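Local coordinates for protein sulfate transporter 4.1, chloroplastic (Arabidopsis thaliana, PDB 7LHV) that cotransports protons and sulfate across a membrane and may play a role in regulating sulfate assimilation, at residues 87-90 / 94-97; 117-122 / 222-227; 180-185 / 378-383; 349-354 / 389-394; 592-597 / 624-629. All blocks are in the same frame, centred on the assembly; numbering follows the deposited sequence.

Interaction 1 of 5, residues 87-90 / 94-97; sequences RTYR and YFKL
Tyr-94 and Arg-90 meet through both backbone and side chain. Arg-90 occupies the N-cap position of helix 91-119, and its carbonyl O accepts a hydrogen bond from Tyr-94 N at 3.1 Å, with an N-H...O angle of 147°. The same residue covers the aromatic ring: Arg-90 CB lies over one face of Tyr-94, 4.1 Å from the ring centroid, in a CH-pi contact displaced toward the rim. With its CG beside the backbone N (chi1 -74°), the Tyr-94 ring folds back alongside residues 88-90 and meets Thr-88 O and Tyr-89 CD1 at its edge.

Tyr-89 completes the first shell. Its CG is anti to the backbone N (chi1 -176°), which swings the ring toward the helix although CB starts out in the other direction. Tyr-89 CE1 packs on Tyr-94 CB at 3.7 Å, and the hydroxyl end extends along the helix start until Tyr-89 OH is 3.4 Å from Phe-95 CB, without a hydrogen bond to Phe-95 N.

Further out, Phe-95 meets the ring of Trp-91, while Lys-403 and Thr-404 in a loop touch Tyr-94 and Tyr-89. The chemistry is that of a helix start: one main-chain bond ties the N-cap residue to the first turn, and aromatic and aliphatic carbon surfaces dock the preceding loop on it at the protein surface.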
# COMPACT_ATOMS: atom_id res chain seq x y z
N ARG A 87 -15.47 -35.57 -18.11
CA ARG A 87 -16.40 -36.55 -17.56
C ARG A 87 -17.84 -36.15 -17.83
O ARG A 87 -18.66 -36.97 -18.26
CB ARG A 87 -16.15 -36.72 -16.06
CG ARG A 87 -14.82 -37.36 -15.72
CD ARG A 87 -14.65 -37.50 -14.22
NE ARG A 87 -13.38 -38.14 -13.88
CZ ARG A 87 -12.25 -37.50 -13.66
NH1 ARG A 87 -12.18 -36.18 -13.72
NH2 ARG A 87 -11.15 -38.19 -13.38
N THR A 88 -18.18 -34.89 -17.59
CA THR A 88 -19.53 -34.39 -17.82
C THR A 88 -19.60 -33.74 -19.20
O THR A 88 -19.66 -32.52 -19.35
CB THR A 88 -19.94 -33.42 -16.72
OG1 THR A 88 -19.06 -32.28 -16.73
CG2 THR A 88 -19.86 -34.09 -15.36
N TYR A 89 -19.60 -34.59 -20.22
CA TYR A 89 -19.55 -34.15 -21.61
C TYR A 89 -20.72 -34.77 -22.36
O TYR A 89 -20.75 -35.98 -22.60
CB TYR A 89 -18.22 -34.54 -22.25
CG TYR A 89 -18.04 -34.03 -23.66
CD1 TYR A 89 -17.75 -32.69 -23.90
CD2 TYR A 89 -18.15 -34.88 -24.75
CE1 TYR A 89 -17.58 -32.22 -25.18
CE2 TYR A 89 -17.99 -34.41 -26.03
CZ TYR A 89 -17.70 -33.08 -26.24
OH TYR A 89 -17.54 -32.61 -27.52
N ARG A 90 -21.69 -33.94 -22.74
CA ARG A 90 -22.85 -34.38 -23.52
C ARG A 90 -22.49 -34.24 -24.99
O ARG A 90 -22.55 -33.15 -25.56
CB ARG A 90 -24.08 -33.55 -23.15
CG ARG A 90 -24.56 -33.77 -21.73
CD ARG A 90 -25.75 -32.89 -21.42
NE ARG A 90 -26.91 -33.23 -22.23
CZ ARG A 90 -27.81 -34.15 -21.91
NH1 ARG A 90 -27.71 -34.84 -20.78
NH2 ARG A 90 -28.83 -34.39 -22.73
N TYR A 94 -22.71 -30.62 -27.27
CA TYR A 94 -21.45 -30.00 -26.89
C TYR A 94 -20.43 -30.10 -28.01
O TYR A 94 -19.67 -29.15 -28.24
CB TYR A 94 -20.89 -30.64 -25.61
CG TYR A 94 -21.63 -30.23 -24.35
CD1 TYR A 94 -22.72 -29.38 -24.41
CD2 TYR A 94 -21.23 -30.70 -23.11
CE1 TYR A 94 -23.40 -29.00 -23.27
CE2 TYR A 94 -21.90 -30.33 -21.96
CZ TYR A 94 -22.98 -29.48 -22.05
OH TYR A 94 -23.65 -29.11 -20.91
N PHE A 95 -20.38 -31.22 -28.73
CA PHE A 95 -19.38 -31.35 -29.78
C PHE A 95 -19.62 -30.33 -30.89
O PHE A 95 -18.70 -29.64 -31.32
CB PHE A 95 -19.37 -32.78 -30.34
CG PHE A 95 -18.26 -33.05 -31.34
CD1 PHE A 95 -18.22 -32.40 -32.57
CD2 PHE A 95 -17.24 -33.93 -31.03
CE1 PHE A 95 -17.20 -32.65 -33.47
CE2 PHE A 95 -16.21 -34.18 -31.93
CZ PHE A 95 -16.19 -33.54 -33.15
N LYS A 96 -20.87 -30.21 -31.36
CA LYS A 96 -21.14 -29.28 -32.44
C LYS A 96 -20.90 -27.84 -31.99
O LYS A 96 -20.30 -27.04 -32.73
CB LYS A 96 -22.57 -29.47 -32.97
CG LYS A 96 -23.70 -29.11 -32.02
CD LYS A 96 -25.06 -29.39 -32.64
CE LYS A 96 -25.38 -28.43 -33.78
NZ LYS A 96 -25.55 -27.02 -33.33
N LEU A 97 -21.33 -27.50 -30.77
CA LEU A 97 -21.12 -26.14 -30.29
C LEU A 97 -19.63 -25.83 -30.12
O LEU A 97 -19.17 -24.74 -30.50
CB LEU A 97 -21.86 -25.94 -28.97
CG LEU A 97 -23.39 -25.97 -29.09
CD1 LEU A 97 -24.03 -25.80 -27.73
CD2 LEU A 97 -23.88 -24.90 -30.05

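Interaction 2 of 5, residues 117-122 / 222-227; sequences AKLAGL and LSQIKY
Leu-119 and Gln-224 mark the nearest backbone approach, their CA atoms 7.5 Å apart, where the last turn of helix 91-119 faces a kinked part of helix 206-229. Two side-chain pairs span the gap. Leu-119 has its CG anti to the backbone N (chi1 169°), which carries one methyl across to the other helix: Leu-119 CD1 lies 3.5 Å from Gln-224 NE2, and the two side chains run at about a right angle. The bent Gln-224 chain thus turns its amide onto a methyl of its partner, while NE2 also sits at the edge of the Tyr-227 ring, in its plane.

The second pair is Lys-118 with Tyr-227. The lysine is curled at each of its outer torsions, so that it is the carbon next to the ammonium, Lys-118 CE, that comes 3.6 Å from Tyr-227 OH. Lys-118 NZ is 4.0 Å from Tyr-227 CE1 and approaches the ring obliquely. Beyond these residues the chain leaves helix 91-119 through a Schellman motif at Gly-121, whose positive phi (94°) suits a residue without CB.

Helix 431-443 lies against the same cluster, with Gln-431 touching both Lys-118 and Tyr-227, and Val-438 touching Gln-224. No hydrogen bond joins the two segments; what holds them is close packing of aliphatic carbon on polar ends, Leu-119 CD1 on the amide and Lys-118 CE on the phenol oxygen.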
# COMPACT_ATOMS: atom_id res chain seq x y z
N ALA A 117 1.35 -9.55 -33.18
CA ALA A 117 2.78 -9.79 -33.26
C ALA A 117 3.49 -8.64 -33.94
O ALA A 117 4.58 -8.23 -33.51
CB ALA A 117 3.06 -11.10 -34.00
N LYS A 118 2.90 -8.09 -35.00
CA LYS A 118 3.46 -6.91 -35.63
C LYS A 118 3.48 -5.72 -34.68
O LYS A 118 4.41 -4.92 -34.69
CB LYS A 118 2.68 -6.57 -36.90
CG LYS A 118 3.14 -7.32 -38.13
CD LYS A 118 4.51 -6.86 -38.57
CE LYS A 118 4.47 -5.43 -39.08
NZ LYS A 118 3.69 -5.33 -40.34
N LEU A 119 2.43 -5.59 -33.85
CA LEU A 119 2.38 -4.49 -32.89
C LEU A 119 3.50 -4.59 -31.87
O LEU A 119 4.08 -3.57 -31.47
CB LEU A 119 1.02 -4.47 -32.20
CG LEU A 119 0.86 -3.56 -30.99
CD1 LEU A 119 1.05 -2.11 -31.38
CD2 LEU A 119 -0.49 -3.76 -30.34
N ALA A 120 3.82 -5.80 -31.42
CA ALA A 120 4.85 -5.98 -30.40
C ALA A 120 6.26 -5.76 -30.93
O ALA A 120 7.20 -5.74 -30.14
CB ALA A 120 4.75 -7.38 -29.80
N GLY A 121 6.43 -5.60 -32.24
CA GLY A 121 7.74 -5.46 -32.84
C GLY A 121 8.35 -6.74 -33.35
O GLY A 121 9.37 -6.69 -34.04
N LEU A 122 7.75 -7.89 -33.03
CA LEU A 122 8.22 -9.16 -33.54
C LEU A 122 7.69 -9.39 -34.95
O LEU A 122 6.71 -8.78 -35.37
CB LEU A 122 7.77 -10.28 -32.62
CG LEU A 122 8.02 -10.06 -31.13
CD1 LEU A 122 7.28 -11.10 -30.31
CD2 LEU A 122 9.50 -10.11 -30.83
N LEU A 222 -2.22 5.43 -32.23
CA LEU A 222 -1.29 6.42 -32.76
C LEU A 222 0.05 5.81 -33.16
O LEU A 222 0.75 6.39 -33.99
CB LEU A 222 -1.07 7.53 -31.74
CG LEU A 222 -2.17 8.59 -31.69
CD1 LEU A 222 -1.80 9.70 -30.74
CD2 LEU A 222 -2.45 9.14 -33.07
N SER A 223 0.42 4.67 -32.58
CA SER A 223 1.62 3.98 -33.04
C SER A 223 1.37 3.26 -34.36
O SER A 223 2.25 3.20 -35.22
CB SER A 223 2.09 2.99 -31.98
OG SER A 223 2.58 3.66 -30.83
N GLN A 224 0.17 2.70 -34.53
CA GLN A 224 -0.14 1.95 -35.74
C GLN A 224 -0.52 2.83 -36.92
O GLN A 224 -0.55 2.33 -38.05
CB GLN A 224 -1.28 0.96 -35.46
CG GLN A 224 -0.89 -0.14 -34.49
CD GLN A 224 0.10 -1.11 -35.09
OE1 GLN A 224 -0.26 -1.97 -35.89
NE2 GLN A 224 1.36 -0.98 -34.69
N ILE A 225 -0.81 4.11 -36.69
CA ILE A 225 -1.12 5.00 -37.82
C ILE A 225 0.08 5.17 -38.74
O ILE A 225 -0.07 5.63 -39.88
CB ILE A 225 -1.62 6.37 -37.31
CG1 ILE A 225 -2.24 7.18 -38.44
CG2 ILE A 225 -0.48 7.16 -36.72
CD1 ILE A 225 -3.50 6.58 -39.01
N LYS A 226 1.28 4.80 -38.29
CA LYS A 226 2.47 4.97 -39.12
C LYS A 226 2.42 4.10 -40.37
O LYS A 226 2.99 4.48 -41.40
CB LYS A 226 3.73 4.67 -38.30
CG LYS A 226 4.00 3.20 -38.06
CD LYS A 226 5.15 3.01 -37.09
CE LYS A 226 5.35 1.55 -36.75
NZ LYS A 226 6.35 1.37 -35.67
N TYR A 227 1.77 2.94 -40.29
CA TYR A 227 1.61 2.11 -41.48
C TYR A 227 0.65 2.76 -42.47
O TYR A 227 0.83 2.63 -43.69
CB TYR A 227 1.13 0.72 -41.09
CG TYR A 227 2.10 -0.02 -40.20
CD1 TYR A 227 3.21 -0.65 -40.74
CD2 TYR A 227 1.91 -0.09 -38.83
CE1 TYR A 227 4.10 -1.33 -39.93
CE2 TYR A 227 2.79 -0.76 -38.02
CZ TYR A 227 3.89 -1.38 -38.57
OH TYR A 227 4.77 -2.06 -37.76

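Interaction 3 of 5, residues 180-185 / 378-383; sequences LLALLV and LGSLFS
Ser-380 is the residue through which 378-383 meets Ala-182 and Leu-183 of helix 173-194. Along the chain toward it, Leu-378 directs its side chain away from that helix, onto Val-137 of helix 125-141, and Gly-379 adds no side chain at the next position. Ser-380 then faces the partner directly, its CA only 5.2 Å from Leu-183 CA. Its CB packs on the other helix, with Ser-380 CB 3.6 Å from Leu-183 CB, while the hydroxyl lies against the Ala-182 methyl and the peptide that follows it. OG stands beside the backbone N (chi1 -44°), a setting from which it bonds back to Asn-376 O, one turn earlier in its own helix; no hydrogen bond crosses to 180-185. Leu-381 lies at the margin of the contact and touches Phe-321 in a loop. Helical geometry stops at Phe-382, whose N bonds to Gly-379 O, and Ser-383 N continues the turn by bonding to Ser-380 O, with the chain now in positive phi. The small side chains of Ala-182 and Ser-380 allow this closeness, an arrangement typical of tightly packed transmembrane helices, here inside the sulfate permease domain.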
# COMPACT_ATOMS: atom_id res chain seq x y z
N LEU A 180 11.96 -14.98 -23.35
CA LEU A 180 12.35 -14.94 -21.95
C LEU A 180 11.32 -14.21 -21.11
O LEU A 180 11.05 -14.60 -19.96
CB LEU A 180 13.73 -14.28 -21.81
CG LEU A 180 14.20 -14.04 -20.38
CD1 LEU A 180 14.58 -15.35 -19.71
CD2 LEU A 180 15.36 -13.07 -20.36
N LEU A 181 10.74 -13.14 -21.65
CA LEU A 181 9.69 -12.43 -20.93
C LEU A 181 8.49 -13.33 -20.70
O LEU A 181 7.88 -13.30 -19.63
CB LEU A 181 9.29 -11.18 -21.71
CG LEU A 181 8.42 -10.15 -20.99
CD1 LEU A 181 9.11 -9.70 -19.73
CD2 LEU A 181 8.16 -8.97 -21.89
N ALA A 182 8.13 -14.14 -21.70
CA ALA A 182 7.04 -15.08 -21.52
C ALA A 182 7.35 -16.10 -20.44
O ALA A 182 6.49 -16.44 -19.62
CB ALA A 182 6.73 -15.78 -22.85
N LEU A 183 8.59 -16.61 -20.42
CA LEU A 183 8.98 -17.57 -19.39
C LEU A 183 8.91 -16.95 -18.00
O LEU A 183 8.42 -17.58 -17.05
CB LEU A 183 10.38 -18.11 -19.66
CG LEU A 183 10.95 -19.03 -18.59
CD1 LEU A 183 10.15 -20.31 -18.51
CD2 LEU A 183 12.41 -19.33 -18.86
N LEU A 184 9.41 -15.72 -17.86
CA LEU A 184 9.37 -15.05 -16.56
C LEU A 184 7.94 -14.78 -16.13
O LEU A 184 7.60 -14.94 -14.95
CB LEU A 184 10.16 -13.75 -16.62
CG LEU A 184 11.67 -13.88 -16.88
CD1 LEU A 184 12.27 -12.52 -17.14
CD2 LEU A 184 12.35 -14.55 -15.71
N VAL A 185 7.08 -14.38 -17.06
CA VAL A 185 5.68 -14.15 -16.74
C VAL A 185 5.02 -15.44 -16.28
O VAL A 185 4.27 -15.46 -15.30
CB VAL A 185 4.94 -13.53 -17.94
CG1 VAL A 185 3.44 -13.69 -17.78
CG2 VAL A 185 5.31 -12.07 -18.09
N LEU A 378 5.20 -23.24 -21.04
CA LEU A 378 5.33 -24.13 -22.19
C LEU A 378 5.43 -23.35 -23.50
O LEU A 378 6.20 -23.73 -24.39
CB LEU A 378 4.17 -25.12 -22.24
CG LEU A 378 4.32 -26.40 -21.42
CD1 LEU A 378 5.47 -27.23 -21.95
CD2 LEU A 378 4.50 -26.13 -19.94
N GLY A 379 4.67 -22.26 -23.64
CA GLY A 379 4.81 -21.43 -24.82
C GLY A 379 6.21 -20.86 -24.97
O GLY A 379 6.75 -20.81 -26.07
N SER A 380 6.81 -20.43 -23.86
CA SER A 380 8.19 -19.96 -23.90
C SER A 380 9.12 -21.08 -24.34
O SER A 380 10.04 -20.86 -25.13
CB SER A 380 8.60 -19.43 -22.54
OG SER A 380 7.58 -18.62 -22.00
N LEU A 381 8.90 -22.29 -23.82
CA LEU A 381 9.69 -23.42 -24.28
C LEU A 381 9.48 -23.71 -25.76
O LEU A 381 10.35 -24.34 -26.37
CB LEU A 381 9.35 -24.67 -23.47
CG LEU A 381 9.75 -24.65 -21.99
CD1 LEU A 381 9.66 -26.05 -21.41
CD2 LEU A 381 11.16 -24.10 -21.83
N PHE A 382 8.38 -23.27 -26.35
CA PHE A 382 8.12 -23.49 -27.77
C PHE A 382 8.03 -22.17 -28.53
O PHE A 382 7.19 -22.01 -29.42
CB PHE A 382 6.87 -24.33 -27.97
CG PHE A 382 7.10 -25.80 -27.85
CD1 PHE A 382 7.48 -26.55 -28.95
CD2 PHE A 382 6.96 -26.43 -26.63
CE1 PHE A 382 7.70 -27.90 -28.83
CE2 PHE A 382 7.18 -27.79 -26.51
CZ PHE A 382 7.55 -28.52 -27.61
N SER A 383 8.89 -21.21 -28.19
CA SER A 383 9.07 -19.97 -28.95
C SER A 383 7.77 -19.17 -29.05
O SER A 383 7.25 -18.92 -30.13
CB SER A 383 9.64 -20.26 -30.34
OG SER A 383 10.77 -21.10 -30.27

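Interaction 4 of 5, residues 349-354 / 389-394; sequences VGIAKA and GSFSRS. With SO4 (sulfate ion), chain D.
Ile-351 and Phe-391 are brought together by their torsions: the isoleucine CG1 stands beside its backbone N (chi1 -60°) with CD1 extended beyond it (chi2 167°), and the phenylalanine ring turns back toward the same point (chi1 -78°). Ile-351 CD1 ends over the middle of one ring face, 3.5 Å from the Phe-391 centroid, a CH-pi contact. Phe-391 was modelled in two conformations, and this stack describes one of them. The other branch of the isoleucine, CG2, meets Ser-394 one turn along, at 4.0 Å from Ser-394 CB. With alanine in place of Ile-351 both CD1 and CG2 are gone, and the Phe-391 ring, no longer covered on that face, would probably be freer to turn.

Ser-394 OG gives a hydrogen bond of 2.6 Å to Ser-390 O, which also accepts from Ser-394 N, so two donors grip the carbonyl that opens the helix. On the far side of this turn sits a sulfate ion. Phe-391 N donates to sulfate O2 at 2.7 Å, and Ser-392 OG donates to sulfate O1 at 2.9 Å; O2 also lies at the edge of the Phe-391 ring, in its plane. The ion is held further by Ala-153 N, and sulfate being the transported anion, this is consistent with a substrate site.

Helices 391-399 and 153-166 thus both present backbone N-H groups to the anion from their N-terminal ends, following the paired short strands 388-389 and 149-150, while helix 330-358 packs Ile-351 behind Phe-391, and helix 91-119 lies against Ser-392 and Arg-393.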
# COMPACT_ATOMS: atom_id res chain seq x y z
N VAL A 349 -8.21 -13.07 -15.18
CA VAL A 349 -8.93 -13.77 -14.12
C VAL A 349 -10.33 -13.19 -13.97
O VAL A 349 -11.29 -13.93 -13.71
CB VAL A 349 -8.14 -13.70 -12.80
CG1 VAL A 349 -8.98 -14.23 -11.66
CG2 VAL A 349 -6.86 -14.50 -12.93
N GLY A 350 -10.48 -11.88 -14.15
CA GLY A 350 -11.81 -11.29 -14.11
C GLY A 350 -12.71 -11.80 -15.21
O GLY A 350 -13.89 -12.09 -14.98
N ILE A 351 -12.17 -11.93 -16.43
CA ILE A 351 -12.94 -12.48 -17.54
C ILE A 351 -13.34 -13.92 -17.24
O ILE A 351 -14.48 -14.33 -17.47
CB ILE A 351 -12.14 -12.38 -18.85
CG1 ILE A 351 -11.81 -10.93 -19.17
CG2 ILE A 351 -12.93 -13.00 -19.99
CD1 ILE A 351 -10.78 -10.78 -20.26
N ALA A 352 -12.40 -14.71 -16.71
CA ALA A 352 -12.71 -16.10 -16.39
C ALA A 352 -13.81 -16.19 -15.34
O ALA A 352 -14.73 -17.00 -15.47
CB ALA A 352 -11.45 -16.83 -15.91
N LYS A 353 -13.73 -15.37 -14.30
CA LYS A 353 -14.74 -15.41 -13.24
C LYS A 353 -16.10 -14.96 -13.75
O LYS A 353 -17.12 -15.57 -13.41
CB LYS A 353 -14.30 -14.54 -12.06
CG LYS A 353 -13.38 -15.25 -11.09
CD LYS A 353 -13.14 -14.41 -9.85
CE LYS A 353 -12.31 -13.18 -10.16
NZ LYS A 353 -11.77 -12.54 -8.93
N ALA A 354 -16.14 -13.91 -14.57
CA ALA A 354 -17.41 -13.45 -15.12
C ALA A 354 -18.04 -14.52 -16.01
O ALA A 354 -19.24 -14.79 -15.92
CB ALA A 354 -17.21 -12.16 -15.91
N GLY A 389 -5.74 -13.88 -21.38
CA GLY A 389 -7.11 -13.92 -21.86
C GLY A 389 -7.45 -12.70 -22.71
O GLY A 389 -6.93 -11.61 -22.51
N SER A 390 -8.35 -12.91 -23.66
CA SER A 390 -8.74 -11.88 -24.62
C SER A 390 -10.16 -11.43 -24.34
O SER A 390 -11.07 -12.26 -24.24
CB SER A 390 -8.62 -12.41 -26.05
OG SER A 390 -7.34 -12.96 -26.28
N PHE A 391 -10.36 -10.12 -24.23
CA PHE A 391 -11.70 -9.58 -24.04
C PHE A 391 -12.58 -9.86 -25.25
O PHE A 391 -13.77 -10.17 -25.10
CB PHE A 391 -11.63 -8.08 -23.78
CG PHE A 391 -11.23 -7.72 -22.37
CD1 PHE A 391 -12.19 -7.58 -21.38
CD2 PHE A 391 -9.91 -7.49 -22.06
CE1 PHE A 391 -11.82 -7.24 -20.09
CE2 PHE A 391 -9.53 -7.15 -20.78
CZ PHE A 391 -10.49 -7.03 -19.79
N SER A 392 -12.02 -9.74 -26.45
CA SER A 392 -12.81 -9.90 -27.67
C SER A 392 -13.03 -11.37 -27.99
O SER A 392 -14.16 -11.80 -28.26
CB SER A 392 -12.11 -9.21 -28.84
OG SER A 392 -11.85 -7.85 -28.54
N ARG A 393 -11.96 -12.16 -27.98
CA ARG A 393 -12.06 -13.56 -28.38
C ARG A 393 -12.85 -14.38 -27.37
O ARG A 393 -13.61 -15.28 -27.76
CB ARG A 393 -10.66 -14.14 -28.59
CG ARG A 393 -10.03 -13.74 -29.91
CD ARG A 393 -8.83 -14.60 -30.21
NE ARG A 393 -7.81 -14.46 -29.18
CZ ARG A 393 -6.88 -13.51 -29.17
NH1 ARG A 393 -6.81 -12.60 -30.14
NH2 ARG A 393 -6.01 -13.46 -28.17
N SER A 394 -12.68 -14.10 -26.08
CA SER A 394 -13.47 -14.82 -25.08
C SER A 394 -14.95 -14.52 -25.23
O SER A 394 -15.78 -15.42 -25.10
CB SER A 394 -12.99 -14.46 -23.67
OG SER A 394 -11.60 -14.69 -23.54
S SO4 D . -8.19 -7.94 -26.79
O1 SO4 D . -9.35 -7.19 -27.26
O2 SO4 D . -8.50 -8.56 -25.51
O3 SO4 D . -7.06 -7.04 -26.63
O4 SO4 D . -7.86 -8.98 -27.77

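Interaction 5 of 5, residues 592-597 / 624-629; sequences ELYQEY and ELVGKE
Tyr-594 and Val-626 bring the two segments nearest, their CA atoms 7.3 Å apart, where the regular helix 584-599 faces the last turn of helix 622-626. Just beyond, Gly-627 leaves helical geometry with a positive phi (101°), at which a CB would press on the preceding carbonyl O, and the chain passes into a short 3-10 turn.

The tyrosine carries the contact. Its CG lies anti to the backbone N (chi1 168°), projecting the ring from helix 584-599 onto the other segment. Val-626 CG1 lies over one face, close to its centre, 3.5 Å from the Tyr-594 centroid and 13° off the ring normal, a CH-pi contact. Leu-625 covers one flank: the two side chains run past each other in opposite directions, with Leu-625 CD2 3.7 Å from Tyr-594 CD2. The phenol end reaches the main chain, where Tyr-594 OH lies 3.6 Å from Leu-625 O, too far for a hydrogen bond to be assigned. Replacing the tyrosine by an alanine would probably open a gap beside Val-626 CG1 and leave the side chain of Leu-625 without its aromatic neighbour.

Leu-604 of strand 603-606 also touches Tyr-594, and Phe-631 packs on Val-626, which joins helix, sheet edge and the end of helix 622-626 within the STAS domain. On another face of helix 584-599, Glu-596 forms a salt bridge with Arg-550 and packs on Ala-357 of the second subunit. Across 592-597 and 624-629 themselves, cohesion is apolar: methyl groups on an aromatic ring, with no polar bond to fix direction.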
# COMPACT_ATOMS: atom_id res chain seq x y z
N GLU A 592 -3.39 2.77 27.42
CA GLU A 592 -2.92 4.15 27.49
C GLU A 592 -4.08 5.12 27.69
O GLU A 592 -3.99 6.05 28.51
CB GLU A 592 -2.13 4.51 26.23
CG GLU A 592 -0.81 3.78 26.10
CD GLU A 592 -0.09 4.10 24.81
OE1 GLU A 592 -0.57 4.99 24.07
OE2 GLU A 592 0.95 3.48 24.53
N LEU A 593 -5.18 4.93 26.95
CA LEU A 593 -6.34 5.80 27.13
C LEU A 593 -6.97 5.62 28.50
O LEU A 593 -7.47 6.59 29.08
CB LEU A 593 -7.37 5.57 26.02
CG LEU A 593 -7.19 6.28 24.67
CD1 LEU A 593 -7.30 7.78 24.88
CD2 LEU A 593 -5.88 5.96 23.99
N TYR A 594 -6.98 4.40 29.04
CA TYR A 594 -7.50 4.22 30.39
C TYR A 594 -6.65 4.98 31.41
O TYR A 594 -7.19 5.62 32.32
CB TYR A 594 -7.55 2.75 30.75
CG TYR A 594 -7.80 2.53 32.22
CD1 TYR A 594 -9.03 2.84 32.78
CD2 TYR A 594 -6.80 2.05 33.05
CE1 TYR A 594 -9.26 2.66 34.13
CE2 TYR A 594 -7.03 1.87 34.40
CZ TYR A 594 -8.26 2.17 34.93
OH TYR A 594 -8.48 1.99 36.28
N GLN A 595 -5.33 4.92 31.27
CA GLN A 595 -4.46 5.66 32.18
C GLN A 595 -4.68 7.16 32.05
O GLN A 595 -4.76 7.88 33.06
CB GLN A 595 -3.00 5.30 31.92
CG GLN A 595 -2.64 3.89 32.35
CD GLN A 595 -1.24 3.49 31.93
OE1 GLN A 595 -0.67 4.07 31.01
NE2 GLN A 595 -0.68 2.50 32.61
N GLU A 596 -4.80 7.66 30.81
CA GLU A 596 -5.05 9.08 30.62
C GLU A 596 -6.41 9.50 31.16
O GLU A 596 -6.58 10.64 31.61
CB GLU A 596 -4.93 9.44 29.14
CG GLU A 596 -3.54 9.28 28.56
CD GLU A 596 -3.49 9.53 27.07
OE1 GLU A 596 -4.52 9.96 26.51
OE2 GLU A 596 -2.43 9.30 26.45
N TYR A 597 -7.40 8.60 31.11
CA TYR A 597 -8.71 8.90 31.68
C TYR A 597 -8.65 8.94 33.20
O TYR A 597 -9.32 9.78 33.83
CB TYR A 597 -9.73 7.86 31.20
CG TYR A 597 -10.20 8.09 29.79
CD1 TYR A 597 -10.12 9.35 29.20
CD2 TYR A 597 -10.73 7.06 29.03
CE1 TYR A 597 -10.54 9.56 27.91
CE2 TYR A 597 -11.16 7.26 27.74
CZ TYR A 597 -11.06 8.52 27.19
OH TYR A 597 -11.49 8.73 25.90
N GLU A 624 -7.39 -6.86 34.44
CA GLU A 624 -6.86 -6.61 35.77
C GLU A 624 -6.54 -5.13 35.98
O GLU A 624 -6.68 -4.62 37.09
CB GLU A 624 -5.61 -7.46 36.01
CG GLU A 624 -5.88 -8.95 36.06
CD GLU A 624 -6.72 -9.36 37.25
OE1 GLU A 624 -6.61 -8.71 38.31
OE2 GLU A 624 -7.50 -10.33 37.13
N LEU A 625 -6.11 -4.44 34.92
CA LEU A 625 -5.75 -3.03 35.05
C LEU A 625 -6.98 -2.16 35.29
O LEU A 625 -6.98 -1.31 36.19
CB LEU A 625 -4.99 -2.56 33.82
CG LEU A 625 -4.80 -1.05 33.68
CD1 LEU A 625 -3.69 -0.57 34.60
CD2 LEU A 625 -4.50 -0.67 32.25
N VAL A 626 -8.03 -2.35 34.49
CA VAL A 626 -9.21 -1.50 34.60
C VAL A 626 -10.26 -2.05 35.56
O VAL A 626 -11.17 -1.31 35.97
CB VAL A 626 -9.86 -1.27 33.23
CG1 VAL A 626 -8.84 -0.78 32.23
CG2 VAL A 626 -10.53 -2.53 32.74
N GLY A 627 -10.17 -3.32 35.94
CA GLY A 627 -11.14 -3.90 36.85
C GLY A 627 -12.18 -4.73 36.13
O GLY A 627 -12.69 -4.33 35.08
N LYS A 628 -12.51 -5.89 36.70
CA LYS A 628 -13.50 -6.76 36.07
C LYS A 628 -14.91 -6.19 36.18
O LYS A 628 -15.77 -6.50 35.35
CB LYS A 628 -13.43 -8.16 36.70
CG LYS A 628 -14.40 -9.16 36.10
CD LYS A 628 -14.01 -9.53 34.68
CE LYS A 628 -14.91 -10.62 34.12
NZ LYS A 628 -14.57 -10.93 32.70
N GLU A 629 -15.15 -5.34 37.18
CA GLU A 629 -16.48 -4.78 37.39
C GLU A 629 -16.91 -3.82 36.29
O GLU A 629 -18.09 -3.46 36.23
CB GLU A 629 -16.55 -4.08 38.75
CG GLU A 629 -15.60 -2.91 38.90
CD GLU A 629 -14.22 -3.33 39.37
OE1 GLU A 629 -13.52 -2.50 39.99
OE2 GLU A 629 -13.83 -4.49 39.13

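From the N terminus, interaction 1 closes a very short loop, docking the entry to helix 91-119 on its first turns; the far end of that helix enters interaction 2, some 39 Å away between centres. Interactions 2 and 3 cross along the chain, since 180-185 falls between the segments of interaction 2 while 378-383 lies beyond them. Interactions 3 and 4 cross likewise, 349-354 preceding 378-383 and 389-394 following it. Within the sulfate permease family region, interaction 2 joins helix 91-119 to 206-229, interaction 3 joins 173-194 to 365-381, and interaction 4 joins 330-358 to 391-399. Interaction 5 closes last, within the STAS domain, about 55 Å from interaction 4 between centres.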